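Local coordinates for DUF1573 domain-containing protein (Porphyromonas gingivalis, PDB 2QSV) that is of unknown function, with only a tentative link to cysteine peptidases, and ends in the two tandem Ig-like beta-sandwich domains that make up this fragment, at residues V39-S44 with P81-V86; T117-L122 with C204-A209. One frame throughout, in Å; residues are numbered along the deposited sequence. Where two conformers were deposited one is given.

Interaction 1: V39-S44 with P81-V86; sequences VVSLPS and PLVLEV
A disrupted antiparallel strand pairing brings Val39, Val40 and Ser41 against Val83 and Leu84, with a geometry consistent with a classic beta bulge. Val39 and Leu84 form a non-hydrogen-bonded pair, but Val40 and Ser41 then both face Val83: Val40 N donates to Val83 O (2.9 Å), and Val83 N donates to Ser41 O (2.9 Å) in a nearly straight bond of 173° at the hydrogen. Val40, with psi at -20°, is the extra residue that shifts the register. These strands, 35-41 and 76-87, are neighbours in the five-stranded sheet of the first E-set, Ig-like sandwich. On the buried face of that sheet, Leu82 CD1 touches two side chains at once, Val39 CG1 at 3.5 Å and Leu42 CD2 at 3.5 Å. Leu84 runs beside Val39, its CD2 3.7 Å from Val39 CG2, and also packs on Leu3 and Val5 of strand 3-5, in the other sheet. The opposite face is more open and mixes Val40 and Val83 with Ser41 and Glu85. Val40 splits its methyls there: CG2 rests on Val83 CG1 (3.6 Å), whereas CG1, placed anti to the carbonyl carbon, meets Glu85 CB, the two side chains crossing at about a right angle. Near the end of the pairing a water donates to Pro81 O (2.7 Å) and hydrogen-bonds Ser41 OG, while the ring of Pro43 lies against Pro81 O.

Interaction 2: T117-L122 with C204-A209; sequences TGVMEL and CNDPQA
Asp206 reaches across to the backbone of Met120, and its carboxylate dominates the hydrogen bonding. Met120 N donates to Asp206 OD2 at 3.0 Å, fairly straight (162° at the hydrogen), but approaches from above the carboxylate plane, 48° out of it. The other oxygen, Asp206 OD1, accepts from Gln208 N (3.1 Å) on its anti side, though tilted out of the carboxylate plane, giving an Asx turn. The two bonds restrict rotation of the carboxylate; with CG trans to the backbone N (chi1 180°), it comes to lie beside Val119 CA and Met120 N. Gly118 contributes through its backbone alone: its N donates weakly to Asn205 O (3.3 Å), and its O receives a CA-H...O contact from Asp206 CA (3.3 Å). The amide of Asn205 faces Gly118 but spends its polar ends on other backbone, OD1 on Arg151 N and ND2 on Pro149 O.

Two patches of van der Waals contact flank the polar centre. At one, Pro207 CG lies 3.5 Å from Thr117 OG1 and also touches CB and CG2 of that threonine. At the other, the chain of Met120, a selenomethionine, bends at chi3 to bring CE to 3.8 Å from Cys204 SG; it packs on Leu150, Leu152 and Ile142 as well.

The Asx turn overlaps a type I beta turn from Asp206 to Ala209, closed by Ala209 N to Asp206 O. This linked pair of turns connects strands 195-204 and 211-219 of the HYDIN/VesB-like Ig domain, and ties their sheet to the start of edge strand 120-121 in the facing sheet.

Interactions 1 and 2 belong to successive Ig-like domains on opposite sides of the chain's centre, their own centres 34 Å apart and their nearest atoms about 19 Å apart. The domains share a strand order, so strand 76-87 in the first matches strand 195-204 in the second, at whose end segment 204-209 of interaction 2 starts. Interaction 1 joins neighbouring strands within one sheet: it is partly buried, with backbone bonds and aliphatic packing, one face inward and the other more open. Interaction 2 is more buried and links a turn of one sheet to the edge strand of the other, mainly through a carboxylate, with one weak backbone bond beside it in place of a strand ladder.

Interaction 1: V39-S44 with P81-V86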
loop_
_atom_site.group_PDB
_atom_site.type_symbol
_atom_site.label_atom_id
_atom_site.label_comp_id
_atom_site.label_asym_id
_atom_site.label_seq_id
_atom_site.Cartn_x
_atom_site.Cartn_y
_atom_site.Cartn_z
ATOM N N VAL A 39 -7.524 -10.744 17.695
ATOM C CA VAL A 39 -6.928 -9.690 16.889
ATOM C C VAL A 39 -6.042 -8.903 17.853
ATOM O O VAL A 39 -6.511 -8.053 18.608
ATOM C CB VAL A 39 -8.009 -8.773 16.261
ATOM C CG1 VAL A 39 -7.363 -7.696 15.392
ATOM C CG2 VAL A 39 -9.009 -9.596 15.437
ATOM N N VAL A 40 -4.752 -9.206 17.833
ATOM C CA VAL A 40 -3.833 -8.655 18.841
ATOM C C VAL A 40 -3.284 -7.248 18.517
ATOM O O VAL A 40 -2.823 -6.539 19.412
ATOM C CB VAL A 40 -2.691 -9.664 19.201
ATOM C CG1 VAL A 40 -3.276 -10.904 19.900
ATOM C CG2 VAL A 40 -1.927 -10.091 17.978
ATOM N N SER A 41 -3.339 -6.851 17.249
ATOM C CA SER A 41 -2.923 -5.506 16.854
ATOM C C SER A 41 -3.759 -5.051 15.657
ATOM O O SER A 41 -3.983 -5.830 14.745
ATOM C CB SER A 41 -1.432 -5.492 16.508
ATOM O OG SER A 41 -0.935 -4.174 16.410
ATOM N N LEU A 42 -4.239 -3.804 15.700
ATOM C CA LEU A 42 -4.998 -3.179 14.615
ATOM C C LEU A 42 -4.182 -2.042 14.037
ATOM O O LEU A 42 -3.520 -1.361 14.788
ATOM C CB LEU A 42 -6.283 -2.522 15.143
ATOM C CG LEU A 42 -7.546 -3.284 15.531
ATOM C CD1 LEU A 42 -8.519 -2.320 16.231
ATOM C CD2 LEU A 42 -8.200 -3.912 14.299
ATOM N N PRO A 43 -4.275 -1.796 12.714
ATOM C CA PRO A 43 -3.778 -0.547 12.135
ATOM C C PRO A 43 -4.272 0.693 12.892
ATOM O O PRO A 43 -5.426 0.724 13.330
ATOM C CB PRO A 43 -4.377 -0.572 10.729
ATOM C CG PRO A 43 -4.406 -2.000 10.391
ATOM C CD PRO A 43 -4.816 -2.687 11.679
ATOM N N SER A 44 -3.415 1.702 13.035
ATOM C CA SER A 44 -3.780 2.935 13.741
ATOM C C SER A 44 -4.952 3.703 13.113
ATOM O O SER A 44 -5.542 4.573 13.773
ATOM C CB SER A 44 -2.586 3.876 13.804
ATOM O OG SER A 44 -2.248 4.316 12.507
ATOM N N PRO A 81 -0.120 -3.711 9.655
ATOM C CA PRO A 81 -0.679 -5.066 9.766
ATOM C C PRO A 81 -1.891 -5.198 10.698
ATOM O O PRO A 81 -2.008 -4.533 11.733
ATOM C CB PRO A 81 0.505 -5.892 10.301
ATOM C CG PRO A 81 1.270 -4.896 11.182
ATOM C CD PRO A 81 1.123 -3.547 10.457
ATOM N N LEU A 82 -2.813 -6.056 10.304
ATOM C CA LEU A 82 -3.804 -6.578 11.234
ATOM C C LEU A 82 -3.217 -7.910 11.777
ATOM O O LEU A 82 -2.956 -8.858 11.023
ATOM C CB LEU A 82 -5.128 -6.773 10.487
ATOM C CG LEU A 82 -6.270 -7.420 11.274
ATOM C CD1 LEU A 82 -6.909 -6.367 12.157
ATOM C CD2 LEU A 82 -7.305 -7.998 10.312
ATOM N N VAL A 83 -2.961 -7.980 13.075
ATOM C CA VAL A 83 -2.250 -9.165 13.593
ATOM C C VAL A 83 -3.216 -10.179 14.228
ATOM O O VAL A 83 -3.932 -9.875 15.182
ATOM C CB VAL A 83 -1.065 -8.793 14.534
ATOM C CG1 VAL A 83 -0.217 -10.051 14.858
ATOM C CG2 VAL A 83 -0.186 -7.724 13.867
ATOM N N LEU A 84 -3.218 -11.387 13.672
ATOM C CA LEU A 84 -4.100 -12.462 14.153
ATOM C C LEU A 84 -3.370 -13.559 14.924
ATOM O O LEU A 84 -2.498 -14.229 14.389
ATOM C CB LEU A 84 -4.867 -13.083 12.983
ATOM C CG LEU A 84 -5.710 -12.069 12.208
ATOM C CD1 LEU A 84 -6.263 -12.757 10.982
ATOM C CD2 LEU A 84 -6.817 -11.450 13.072
ATOM N N GLU A 85 -3.749 -13.717 16.182
ATOM C CA GLU A 85 -3.192 -14.759 17.041
ATOM C C GLU A 85 -4.200 -15.891 17.246
ATOM O O GLU A 85 -5.276 -15.698 17.808
ATOM C CB GLU A 85 -2.770 -14.191 18.388
ATOM C CG GLU A 85 -2.266 -15.254 19.345
ATOM C CD GLU A 85 -2.142 -14.726 20.750
ATOM O OE1 GLU A 85 -1.027 -14.261 21.102
ATOM O OE2 GLU A 85 -3.173 -14.749 21.486
ATOM N N VAL A 86 -3.828 -17.072 16.780
ATOM C CA VAL A 86 -4.698 -18.237 16.832
ATOM C C VAL A 86 -4.193 -19.281 17.842
ATOM O O VAL A 86 -3.009 -19.673 17.812
ATOM C CB VAL A 86 -4.805 -18.826 15.428
ATOM C CG1 VAL A 86 -5.013 -20.314 15.462
ATOM C CG2 VAL A 86 -5.913 -18.109 14.681
HETATM O O HOH W 1 -0.863 -2.974 13.598
#

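Interaction 2: T117-L122 with C204-A209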
loop_
_atom_site.group_PDB
_atom_site.type_symbol
_atom_site.label_atom_id
_atom_site.label_comp_id
_atom_site.label_asym_id
_atom_site.label_seq_id
_atom_site.Cartn_x
_atom_site.Cartn_y
_atom_site.Cartn_z
ATOM N N THR A 117 -1.339 24.103 -3.987
ATOM C CA THR A 117 -1.315 22.751 -4.582
ATOM C C THR A 117 -0.465 22.763 -5.807
ATOM O O THR A 117 -0.263 23.817 -6.384
ATOM C CB THR A 117 -2.734 22.199 -4.905
ATOM O OG1 THR A 117 -3.418 23.110 -5.786
ATOM C CG2 THR A 117 -3.566 22.001 -3.635
ATOM N N GLY A 118 0.050 21.592 -6.191
ATOM C CA GLY A 118 0.843 21.436 -7.393
ATOM C C GLY A 118 0.073 20.721 -8.517
ATOM O O GLY A 118 -1.087 20.319 -8.333
ATOM N N VAL A 119 0.676 20.650 -9.692
ATOM C CA VAL A 119 0.133 19.880 -10.822
ATOM C C VAL A 119 1.326 19.086 -11.329
ATOM O O VAL A 119 2.337 19.668 -11.786
ATOM C CB VAL A 119 -0.506 20.738 -11.967
ATOM C CG1 VAL A 119 -1.077 19.774 -13.121
ATOM C CG2 VAL A 119 -1.657 21.627 -11.490
HETATM N N MSE A 120 1.236 17.763 -11.240
HETATM C CA MSE A 120 2.352 16.879 -11.591
HETATM C C MSE A 120 2.322 16.486 -13.066
HETATM O O MSE A 120 1.288 15.978 -13.567
HETATM C CB MSE A 120 2.367 15.627 -10.669
HETATM C CG MSE A 120 3.643 14.710 -10.863
HETATM SE SE MSE A 120 4.008 13.669 -9.302
HETATM C CE MSE A 120 2.508 12.380 -9.685
ATOM N N GLU A 121 3.445 16.689 -13.746
ATOM C CA GLU A 121 3.622 16.172 -15.077
ATOM C C GLU A 121 4.816 15.211 -15.092
ATOM O O GLU A 121 5.902 15.545 -14.609
ATOM C CB GLU A 121 3.799 17.345 -16.038
ATOM C CG GLU A 121 4.132 16.964 -17.433
ATOM C CD GLU A 121 4.449 18.175 -18.285
ATOM O OE1 GLU A 121 3.578 19.086 -18.360
ATOM O OE2 GLU A 121 5.549 18.200 -18.891
ATOM N N LEU A 122 4.599 13.996 -15.621
ATOM C CA LEU A 122 5.669 12.985 -15.771
ATOM C C LEU A 122 5.257 11.892 -16.775
ATOM O O LEU A 122 4.084 11.746 -17.135
ATOM C CB LEU A 122 6.067 12.275 -14.441
ATOM C CG LEU A 122 5.060 11.786 -13.356
ATOM C CD1 LEU A 122 3.593 11.606 -13.778
ATOM C CD2 LEU A 122 5.518 10.674 -12.511
ATOM N N CYS A 204 0.394 12.603 -3.964
ATOM C CA CYS A 204 0.894 13.973 -4.081
ATOM C C CYS A 204 -0.279 14.893 -3.946
ATOM O O CYS A 204 -1.446 14.463 -3.913
ATOM C CB CYS A 204 1.618 14.189 -5.434
ATOM S SG CYS A 204 0.528 13.992 -6.850
ATOM N N ASN A 205 0.015 16.187 -3.926
ATOM C CA ASN A 205 -1.005 17.185 -3.708
ATOM C C ASN A 205 -1.469 17.780 -5.009
ATOM O O ASN A 205 -1.730 18.984 -5.075
ATOM C CB ASN A 205 -0.507 18.276 -2.721
ATOM C CG ASN A 205 0.598 19.152 -3.312
ATOM O OD1 ASN A 205 1.258 18.762 -4.283
ATOM N ND2 ASN A 205 0.764 20.375 -2.756
ATOM N N ASP A 206 -1.526 16.959 -6.072
ATOM C CA ASP A 206 -2.182 17.323 -7.328
ATOM C C ASP A 206 -3.704 17.035 -7.176
ATOM O O ASP A 206 -4.105 15.877 -7.110
ATOM C CB ASP A 206 -1.529 16.560 -8.501
ATOM C CG ASP A 206 -2.138 16.859 -9.870
ATOM O OD1 ASP A 206 -3.271 17.365 -9.990
ATOM O OD2 ASP A 206 -1.464 16.556 -10.888
ATOM N N PRO A 207 -4.555 18.085 -7.142
ATOM C CA PRO A 207 -5.973 17.900 -6.833
ATOM C C PRO A 207 -6.733 17.056 -7.892
ATOM O O PRO A 207 -7.694 16.411 -7.552
ATOM C CB PRO A 207 -6.521 19.330 -6.803
ATOM C CG PRO A 207 -5.259 20.192 -6.569
ATOM C CD PRO A 207 -4.230 19.502 -7.402
ATOM N N GLN A 208 -6.263 17.062 -9.135
ATOM C CA GLN A 208 -6.835 16.318 -10.236
ATOM C C GLN A 208 -6.420 14.830 -10.316
ATOM O O GLN A 208 -7.063 14.086 -11.009
ATOM C CB GLN A 208 -6.457 16.974 -11.560
ATOM C CG GLN A 208 -7.266 18.243 -11.914
ATOM C CD GLN A 208 -6.823 19.448 -11.063
ATOM O OE1 GLN A 208 -7.641 20.031 -10.329
ATOM N NE2 GLN A 208 -5.507 19.795 -11.123
ATOM N N ALA A 209 -5.340 14.434 -9.660
ATOM C CA ALA A 209 -4.855 13.070 -9.658
ATOM C C ALA A 209 -3.852 12.850 -8.525
ATOM O O ALA A 209 -2.623 12.755 -8.765
ATOM C CB ALA A 209 -4.261 12.694 -11.025
#